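Side-chain contacts in aminotransferase class I and II (Streptococcus suis 89/1591, PDB 3OP7), which probably transfers amino groups between amino acids and oxo acids, using pyridoxal 5'-phosphate held as a Schiff base on a lysine: residues E35-F38 against A39-G42; E181-E185 against V186-I190; P205-I208 against E209-D212. One frame throughout, in Å; residues are numbered along the deposited sequence.

Contact 1 (E35-F38 against A39-G42)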
ATOM      1  N   GLU A  35      24.666  -2.385  -3.800  1.00 32.01           N
ATOM      2  CA  GLU A  35      26.117  -2.249  -3.979  1.00 34.50           C
ATOM      3  C   GLU A  35      26.536  -0.780  -4.125  1.00 33.97           C
ATOM      4  O   GLU A  35      27.459  -0.333  -3.463  1.00 33.00           O
ATOM      5  CB  GLU A  35      26.554  -3.008  -5.239  1.00 36.48           C
ATOM      6  CG  GLU A  35      27.983  -2.723  -5.725  1.00 43.70           C
ATOM      7  CD  GLU A  35      28.967  -3.809  -5.412  1.00 48.44           C
ATOM      8  OE1 GLU A  35      28.576  -5.005  -5.364  1.00 49.28           O
ATOM      9  OE2 GLU A  35      30.162  -3.449  -5.250  1.00 55.22           O
ATOM     10  N   GLU A  36      25.859  -0.058  -5.006  1.00 32.06           N
ATOM     11  CA  GLU A  36      26.159   1.353  -5.230  0.50 32.22           C
ATOM     12  C   GLU A  36      25.825   2.182  -3.992  1.00 31.28           C
ATOM     13  O   GLU A  36      26.548   3.126  -3.657  1.00 32.17           O
ATOM     14  CB  GLU A  36      25.438   1.924  -6.481  0.50 32.01           C
ATOM     15  CG  GLU A  36      26.050   3.259  -6.958  0.50 34.94           C
ATOM     16  CD  GLU A  36      25.375   3.957  -8.140  0.50 36.72           C
ATOM     17  OE1 GLU A  36      24.478   3.380  -8.796  0.50 36.27           O
ATOM     18  OE2 GLU A  36      25.772   5.123  -8.401  0.50 35.62           O
ATOM     19  N   LEU A  37      24.718   1.860  -3.318  1.00 29.29           N
ATOM     20  CA  LEU A  37      24.388   2.572  -2.081  1.00 29.28           C
ATOM     21  C   LEU A  37      25.424   2.350  -0.978  1.00 30.17           C
ATOM     22  O   LEU A  37      25.826   3.309  -0.301  1.00 32.00           O
ATOM     23  CB  LEU A  37      23.021   2.188  -1.551  1.00 26.25           C
ATOM     24  CG  LEU A  37      22.533   2.876  -0.278  1.00 26.61           C
ATOM     25  CD1 LEU A  37      22.494   4.428  -0.407  1.00 26.82           C
ATOM     26  CD2 LEU A  37      21.147   2.291   0.171  1.00 26.34           C
ATOM     27  N   PHE A  38      25.916   1.122  -0.837  1.00 30.08           N
ATOM     28  CA  PHE A  38      26.976   0.866   0.122  1.00 32.23           C
ATOM     29  C   PHE A  38      28.212   1.689  -0.229  1.00 34.30           C
ATOM     30  O   PHE A  38      28.842   2.280   0.650  1.00 35.51           O
ATOM     31  CB  PHE A  38      27.348  -0.611   0.140  1.00 32.52           C
ATOM     32  CG  PHE A  38      26.285  -1.530   0.723  1.00 31.29           C
ATOM     33  CD1 PHE A  38      25.498  -1.133   1.779  1.00 34.22           C
ATOM     34  CD2 PHE A  38      26.161  -2.827   0.259  1.00 32.91           C
ATOM     35  CE1 PHE A  38      24.580  -2.003   2.333  1.00 32.78           C
ATOM     36  CE2 PHE A  38      25.236  -3.696   0.812  1.00 34.53           C
ATOM     37  CZ  PHE A  38      24.451  -3.284   1.853  1.00 33.90           C
ATOM     38  N   ALA A  39      28.554   1.727  -1.517  1.00 36.14           N
ATOM     39  CA  ALA A  39      29.749   2.438  -1.968  1.00 38.79           C
ATOM     40  C   ALA A  39      29.672   3.937  -1.707  1.00 40.13           C
ATOM     41  O   ALA A  39      30.612   4.524  -1.178  1.00 39.85           O
ATOM     42  CB  ALA A  39      30.039   2.166  -3.466  1.00 39.70           C
ATOM     43  N   LEU A  40      28.565   4.573  -2.071  1.00 39.71           N
ATOM     44  CA  LEU A  40      28.484   6.009  -1.879  1.00 41.64           C
ATOM     45  C   LEU A  40      28.343   6.386  -0.386  1.00 41.72           C
ATOM     46  O   LEU A  40      28.735   7.482   0.022  1.00 42.56           O
ATOM     47  CB  LEU A  40      27.416   6.640  -2.785  1.00 41.93           C
ATOM     48  CG  LEU A  40      25.975   6.291  -2.544  1.00 40.84           C
ATOM     49  CD1 LEU A  40      25.526   7.062  -1.296  1.00 44.09           C
ATOM     50  CD2 LEU A  40      25.075   6.629  -3.771  1.00 41.78           C
ATOM     51  N   SER A  41      27.852   5.465   0.428  1.00 41.35           N
ATOM     52  CA  SER A  41      27.666   5.723   1.846  1.00 41.79           C
ATOM     53  C   SER A  41      28.892   5.310   2.694  1.00 44.17           C
ATOM     54  O   SER A  41      28.949   5.614   3.865  1.00 44.94           O
ATOM     55  CB  SER A  41      26.417   4.995   2.335  1.00 40.44           C
ATOM     56  OG  SER A  41      26.614   3.589   2.395  1.00 40.03           O
ATOM     57  N   GLY A  42      29.864   4.628   2.106  1.00 45.18           N
ATOM     58  CA  GLY A  42      30.982   4.103   2.880  1.00 47.32           C
ATOM     59  C   GLY A  42      30.639   2.998   3.871  1.00 46.59           C
ATOM     60  O   GLY A  42      31.364   2.798   4.840  1.00 49.22           O
TER
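Leu37 and Leu40 meet through single methyl groups on the packed flank of helix 34-41, CD1 of Leu37 lying 4.1 Å from CD1 of Leu40. Leu37 reaches this position because its CG stands anti to the backbone N (chi1 -179°), which carries the branch forward along the helix. Leu40, by contrast, folds back over the backbone (chi1 66°), with its CG 3.4 Å from Glu36 O. Leu37 packs on Val262 and Leu265 of helix 257-268, and both leucines touch Ile273 of helix 270-294, which Glu36 also faces, its modelled conformer forming a salt bridge with Arg276. Phe38 is buried too, edge-to-face with Phe48 and against Leu265. The helix closes in a Schellman motif, with Gly42 taking positive phi (67°) as the first residue to leave helical geometry. Just before it, Ser41 turns its hydroxyl back over the last turn: OG sits 2.8 Å from Leu37 O and 3.1 Å from Phe38 O, and it also hydrogen-bonds Thr43 OG1. Ser41 N donates to Leu37 O at 3.0 Å. Ala39 is the looser, exposed side, its CB 3.6 Å from Glu35 O. Glu35 OE1 hydrogen-bonds Gln53 of the second subunit, so this rim faces the dimer partner.

Contact 2 (E181-E185 against V186-I190). With EDO (1,2-ethanediol), chain J.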
ATOM      1  N   GLU A 181      -1.809  32.091   2.036  1.00 31.14           N
ATOM      2  CA  GLU A 181      -2.711  33.141   2.484  0.50 32.66           C
ATOM      3  C   GLU A 181      -4.149  32.880   2.027  1.00 32.02           C
ATOM      4  O   GLU A 181      -5.089  33.133   2.790  1.00 32.37           O
ATOM      5  CB  GLU A 181      -2.208  34.520   2.060  0.50 34.24           C
ATOM      6  CG  GLU A 181      -0.992  34.953   2.864  0.50 36.86           C
ATOM      7  CD  GLU A 181      -0.408  36.279   2.425  0.50 42.55           C
ATOM      8  OE1 GLU A 181      -0.363  36.546   1.203  0.50 45.73           O
ATOM      9  OE2 GLU A 181       0.007  37.060   3.315  0.50 45.17           O
ATOM     10  N   ILE A 182      -4.326  32.346   0.817  1.00 31.07           N
ATOM     11  CA  ILE A 182      -5.664  32.022   0.330  1.00 30.72           C
ATOM     12  C   ILE A 182      -6.286  30.845   1.113  1.00 30.17           C
ATOM     13  O   ILE A 182      -7.438  30.952   1.616  1.00 30.00           O
ATOM     14  CB  ILE A 182      -5.672  31.689  -1.173  1.00 30.77           C
ATOM     15  CG1 ILE A 182      -5.236  32.887  -2.019  1.00 30.76           C
ATOM     16  CG2 ILE A 182      -7.066  31.215  -1.589  1.00 29.61           C
ATOM     17  CD1 ILE A 182      -4.869  32.470  -3.495  1.00 30.27           C
ATOM     18  N   ALA A 183      -5.525  29.745   1.284  1.00 28.79           N
ATOM     19  CA  ALA A 183      -5.965  28.582   2.037  1.00 28.35           C
ATOM     20  C   ALA A 183      -6.294  28.945   3.485  1.00 28.96           C
ATOM     21  O   ALA A 183      -7.290  28.476   4.036  1.00 27.11           O
ATOM     22  CB  ALA A 183      -4.900  27.424   2.019  1.00 26.59           C
ATOM     23  N   SER A 184      -5.486  29.831   4.066  1.00 29.63           N
ATOM     24  CA  SER A 184      -5.693  30.252   5.450  1.00 32.28           C
ATOM     25  C   SER A 184      -6.979  30.996   5.685  1.00 33.37           C
ATOM     26  O   SER A 184      -7.447  31.016   6.807  1.00 33.48           O
ATOM     27  CB  SER A 184      -4.552  31.167   5.925  1.00 33.97           C
ATOM     28  OG  SER A 184      -3.397  30.397   5.932  1.00 38.22           O
ATOM     29  N   GLU A 185      -7.546  31.652   4.664  1.00 32.60           N
ATOM     30  CA  GLU A 185      -8.830  32.315   4.848  1.00 34.84           C
ATOM     31  C   GLU A 185      -9.939  31.377   5.333  1.00 34.10           C
ATOM     32  O   GLU A 185     -10.886  31.834   6.008  1.00 34.70           O
ATOM     33  CB  GLU A 185      -9.326  33.008   3.570  1.00 35.28           C
ATOM     34  CG  GLU A 185      -8.682  34.309   3.219  1.00 41.71           C
ATOM     35  CD  GLU A 185      -8.881  35.388   4.275  1.00 44.58           C
ATOM     36  OE1 GLU A 185      -9.961  36.036   4.368  1.00 47.13           O
ATOM     37  OE2 GLU A 185      -7.918  35.585   5.028  1.00 46.31           O
ATOM     38  N   VAL A 186      -9.842  30.097   4.962  1.00 31.92           N
ATOM     39  CA  VAL A 186     -10.857  29.110   5.296  1.00 31.73           C
ATOM     40  C   VAL A 186     -10.339  27.936   6.110  1.00 31.96           C
ATOM     41  O   VAL A 186     -11.128  27.044   6.486  1.00 33.45           O
ATOM     42  CB  VAL A 186     -11.575  28.579   4.029  1.00 31.18           C
ATOM     43  CG1 VAL A 186     -12.098  29.728   3.184  1.00 31.26           C
ATOM     44  CG2 VAL A 186     -10.665  27.749   3.214  1.00 26.58           C
ATOM     45  N   GLY A 187      -9.045  27.925   6.454  1.00 31.12           N
ATOM     46  CA  GLY A 187      -8.494  26.796   7.203  1.00 30.48           C
ATOM     47  C   GLY A 187      -8.384  25.517   6.355  1.00 29.43           C
ATOM     48  O   GLY A 187      -8.420  24.392   6.882  1.00 29.67           O
ATOM     49  N   ALA A 188      -8.257  25.659   5.029  1.00 27.94           N
ATOM     50  CA  ALA A 188      -8.109  24.490   4.150  1.00 26.76           C
ATOM     51  C   ALA A 188      -6.728  23.872   4.336  1.00 26.31           C
ATOM     52  O   ALA A 188      -5.743  24.574   4.508  1.00 26.74           O
ATOM     53  CB  ALA A 188      -8.302  24.888   2.656  1.00 26.53           C
ATOM     54  N   TYR A 189      -6.652  22.554   4.297  1.00 26.78           N
ATOM     55  CA  TYR A 189      -5.374  21.893   4.281  1.00 25.85           C
ATOM     56  C   TYR A 189      -4.823  22.113   2.911  1.00 24.40           C
ATOM     57  O   TYR A 189      -5.583  22.254   1.950  1.00 24.93           O
ATOM     58  CB  TYR A 189      -5.505  20.402   4.388  1.00 26.95           C
ATOM     59  CG  TYR A 189      -6.084  19.863   5.676  1.00 28.61           C
ATOM     60  CD1 TYR A 189      -5.410  20.007   6.851  1.00 31.11           C
ATOM     61  CD2 TYR A 189      -7.316  19.167   5.679  1.00 32.86           C
ATOM     62  CE1 TYR A 189      -5.950  19.487   8.052  1.00 32.07           C
ATOM     63  CE2 TYR A 189      -7.853  18.642   6.848  1.00 34.43           C
ATOM     64  CZ  TYR A 189      -7.161  18.797   8.030  1.00 35.18           C
ATOM     65  OH  TYR A 189      -7.695  18.268   9.193  1.00 36.05           O
ATOM     66  N   ILE A 190      -3.513  22.055   2.805  1.00 24.31           N
ATOM     67  CA  ILE A 190      -2.842  21.950   1.506  1.00 23.05           C
ATOM     68  C   ILE A 190      -1.982  20.690   1.510  1.00 23.78           C
ATOM     69  O   ILE A 190      -1.021  20.579   2.275  1.00 23.68           O
ATOM     70  CB  ILE A 190      -1.959  23.177   1.157  1.00 24.27           C
ATOM     71  CG1 ILE A 190      -2.790  24.469   1.056  1.00 24.67           C
ATOM     72  CG2 ILE A 190      -1.237  22.897  -0.189  1.00 24.57           C
ATOM     73  CD1 ILE A 190      -1.972  25.755   0.922  1.00 25.75           C
TER
HETATM   74  C1  EDO J 407      -7.075  36.524   1.179  1.00 49.70           C
HETATM   75  O1  EDO J 407      -5.742  36.391   1.729  1.00 50.98           O
HETATM   76  C2  EDO J 407      -7.020  37.281  -0.152  1.00 48.67           C
HETATM   77  O2  EDO J 407      -7.016  36.431  -1.311  1.00 42.64           O
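Ala183 and Ala188 come within 5.1 Å of each other at CA, because the chain leaves helix 173-184 and doubles back through Gly187, whose phi is positive (71°). The carbonyl of Ala183 is the hub of this reversal. Its oxygen accepts from Val186 N at 3.2 Å and from Ala188 N at 3.1 Å, and the two donors stand above opposite faces of the carbonyl plane. Gripped from both faces, the oxygen ties the end of the helix to the start of the outgoing segment. Inside this loop, Gly187 N makes a weak bond to Ser184 O.

Among the side chains, the methyl of Ala183 does most of the touching. CD1 of Ile190 abuts Ala183 CB at 3.5 Å, the isoleucine reaching back from the strand with CG1 anti to its carbonyl carbon (chi1 -62°). Ala188 CB is a more distant neighbour of that methyl, at 4.3 Å. CG2 of Val186 comes back over the turn, 3.5 Å from Ala183 O. On the solvent side, the bent chain of Glu185 leads away and only packs, CG 3.4 Å from C1, against an ethanediol probably from the crystallisation liquor; the ethanediol is hydrogen-bonded to Arg148 and, weakly, through O1 to Glu181 O.

The bonds fit a Schellman-type C-cap with a weak inner bond, here returning helix 173-184 to strand 189-193 in the beta-alpha-beta crossover that begins with strand 157-161.

Contact 3 (P205-I208 against E209-D212). With EDO (1,2-ethanediol), chain K.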
ATOM      1  N   PRO A 205      10.544  25.978  -0.492  1.00 29.91           N
ATOM      2  CA  PRO A 205      10.245  25.324   0.758  1.00 29.53           C
ATOM      3  C   PRO A 205       9.186  24.253   0.565  1.00 28.24           C
ATOM      4  O   PRO A 205       8.399  24.299  -0.393  1.00 27.87           O
ATOM      5  CB  PRO A 205       9.695  26.465   1.626  1.00 28.75           C
ATOM      6  CG  PRO A 205       9.110  27.448   0.639  1.00 31.90           C
ATOM      7  CD  PRO A 205      10.061  27.378  -0.506  1.00 31.43           C
ATOM      8  N   SER A 206       9.188  23.284   1.466  1.00 26.54           N
ATOM      9  CA  SER A 206       8.052  22.359   1.634  1.00 26.46           C
ATOM     10  C   SER A 206       6.827  23.125   2.121  1.00 26.44           C
ATOM     11  O   SER A 206       6.940  24.112   2.859  1.00 27.49           O
ATOM     12  CB  SER A 206       8.393  21.271   2.633  1.00 26.61           C
ATOM     13  OG  SER A 206       7.253  20.443   2.885  1.00 23.73           O
ATOM     14  N   ILE A 207       5.658  22.648   1.727  1.00 25.10           N
ATOM     15  CA  ILE A 207       4.399  23.206   2.231  1.00 25.17           C
ATOM     16  C   ILE A 207       4.374  23.295   3.728  1.00 26.00           C
ATOM     17  O   ILE A 207       3.909  24.266   4.299  1.00 27.80           O
ATOM     18  CB  ILE A 207       3.132  22.465   1.670  1.00 22.35           C
ATOM     19  CG1 ILE A 207       1.904  23.364   1.753  1.00 23.07           C
ATOM     20  CG2 ILE A 207       2.838  21.083   2.312  1.00 22.96           C
ATOM     21  CD1 ILE A 207       1.986  24.693   0.967  1.00 25.43           C
ATOM     22  N   ILE A 208       4.890  22.273   4.395  1.00 25.26           N
ATOM     23  CA  ILE A 208       4.857  22.290   5.846  1.00 25.82           C
ATOM     24  C   ILE A 208       5.807  23.314   6.497  1.00 27.10           C
ATOM     25  O   ILE A 208       5.644  23.636   7.674  1.00 28.82           O
ATOM     26  CB  ILE A 208       5.143  20.886   6.369  1.00 25.34           C
ATOM     27  CG1 ILE A 208       4.583  20.735   7.787  1.00 28.02           C
ATOM     28  CG2 ILE A 208       6.623  20.573   6.201  1.00 25.43           C
ATOM     29  CD1 ILE A 208       4.729  19.339   8.372  1.00 26.07           C
ATOM     30  N   GLU A 209       6.749  23.864   5.732  1.00 27.74           N
ATOM     31  CA  GLU A 209       7.628  24.942   6.202  1.00 28.23           C
ATOM     32  C   GLU A 209       6.993  26.333   6.058  1.00 30.36           C
ATOM     33  O   GLU A 209       7.525  27.332   6.608  1.00 30.85           O
ATOM     34  CB  GLU A 209       8.980  24.878   5.458  1.00 28.19           C
ATOM     35  CG  GLU A 209       9.787  23.613   5.791  1.00 30.02           C
ATOM     36  CD  GLU A 209      11.000  23.388   4.914  1.00 31.89           C
ATOM     37  OE1 GLU A 209      10.977  23.608   3.677  1.00 32.14           O
ATOM     38  OE2 GLU A 209      12.004  22.903   5.473  1.00 34.93           O
ATOM     39  N   VAL A 210       5.899  26.417   5.302  1.00 29.32           N
ATOM     40  CA  VAL A 210       5.194  27.678   5.136  1.00 30.70           C
ATOM     41  C   VAL A 210       3.768  27.694   5.671  1.00 31.06           C
ATOM     42  O   VAL A 210       3.143  28.761   5.665  1.00 31.60           O
ATOM     43  CB  VAL A 210       5.209  28.158   3.663  1.00 31.31           C
ATOM     44  CG1 VAL A 210       6.641  28.539   3.208  1.00 32.22           C
ATOM     45  CG2 VAL A 210       4.609  27.154   2.725  1.00 29.38           C
ATOM     46  N   TYR A 211       3.263  26.552   6.126  1.00 30.48           N
ATOM     47  CA  TYR A 211       1.861  26.433   6.576  1.00 29.72           C
ATOM     48  C   TYR A 211       1.690  25.330   7.584  1.00 30.14           C
ATOM     49  O   TYR A 211       2.022  24.167   7.304  1.00 29.40           O
ATOM     50  CB  TYR A 211       0.978  26.153   5.360  1.00 29.15           C
ATOM     51  CG  TYR A 211      -0.531  26.246   5.542  1.00 29.19           C
ATOM     52  CD1 TYR A 211      -1.114  27.183   6.406  1.00 31.01           C
ATOM     53  CD2 TYR A 211      -1.361  25.472   4.771  1.00 27.34           C
ATOM     54  CE1 TYR A 211      -2.503  27.309   6.516  1.00 29.88           C
ATOM     55  CE2 TYR A 211      -2.740  25.549   4.886  1.00 26.48           C
ATOM     56  CZ  TYR A 211      -3.309  26.486   5.761  1.00 29.26           C
ATOM     57  OH  TYR A 211      -4.653  26.589   5.863  1.00 29.02           O
ATOM     58  N   ASP A 212       1.104  25.666   8.737  1.00 30.62           N
ATOM     59  CA  ASP A 212       0.782  24.682   9.796  0.50 30.37           C
ATOM     60  C   ASP A 212      -0.140  23.601   9.308  1.00 29.29           C
ATOM     61  O   ASP A 212      -0.100  22.454   9.786  1.00 28.66           O
ATOM     62  CB  ASP A 212       0.063  25.316  10.999  0.50 31.97           C
ATOM     63  CG  ASP A 212      -0.073  24.333  12.187  0.50 33.92           C
ATOM     64  OD1 ASP A 212       0.975  24.121  12.846  0.50 38.79           O
ATOM     65  OD2 ASP A 212      -1.196  23.774  12.466  0.50 35.63           O
TER
HETATM   66  C1  EDO K 408      13.093  26.344   5.265  1.00 61.85           C
HETATM   67  O1  EDO K 408      12.162  27.269   5.854  1.00 62.05           O
HETATM   68  C2  EDO K 408      12.990  26.396   3.741  1.00 61.29           C
HETATM   69  O2  EDO K 408      13.247  25.137   3.090  1.00 59.70           O
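A capping box opens the short, weakly bonded helix 207-210, with Ser206 at the N-cap and Glu209 three residues on. The Glu209 side chain caps Ser206 N, OE1 accepting from that nitrogen at 2.9 Å, while Ser206 OG takes the weak capping bond from Ile208 N, 3.3 Å away. The glutamate returns to the helix start because its CG lies beside its own backbone N (chi1 -66°) and the rest of the chain runs out extended. Ser206 N meets OE1 on the anti side of the carboxylate, 27° out of its plane. OE1 has a second partner in O2 of an ethanediol, 2.8 Å away and probably from the crystallisation liquor, and OE2 accepts from Thr77 N. Ser206 N on OE1 and Thr77 N on OE2 probably limit the rotation of the carboxylate.

Two backbone bonds, each spanning three residues, follow: Glu209 N donates to Ser206 O at 2.9 Å and Val210 N to Ile207 O at 3.1 Å.

Val210 divides its two methyls between different neighbours. CG1 lies 3.7 Å from CG of the Pro205 ring, and CG2 lies 4.0 Å from CD1 of Ile207; in both pairs the side chains cross at about a right angle. Tyr211 adds its CB, 3.6 Å from Ile207 O, before its ring leads away from the turn.

Glu194 braces the start of the helix, bonding Ser206 OG and Ile207 N. Pro205 and Val210 pack on Arg173 of helix 173-184, Ile207 rests on Ile190 and Ser192 of strand 189-193, and the whole turn lies on the crossover from that strand to strand 214-219.

Contacts 1, 2 and 3 follow one another along the chain without interleaving. Contact 1, at the end of helix 34-41, stands apart: its centre is about 43 Å from that of contact 2, on the opposite side of the chain's centre, and about 32 Å from that of contact 3. Contacts 2 and 3 are neighbours, with centres about 12 Å apart, and serve consecutive crossovers sharing strand 189-193 of the large mixed sheet. They touch directly, Tyr211 OH probably hydrogen-bonding Ala188 O at 2.7 Å. The pair thus belongs to the sheet-centred part of the aminotransferase, whereas contact 1 lies beside helices 257-268 and 270-294 and reaches the second subunit.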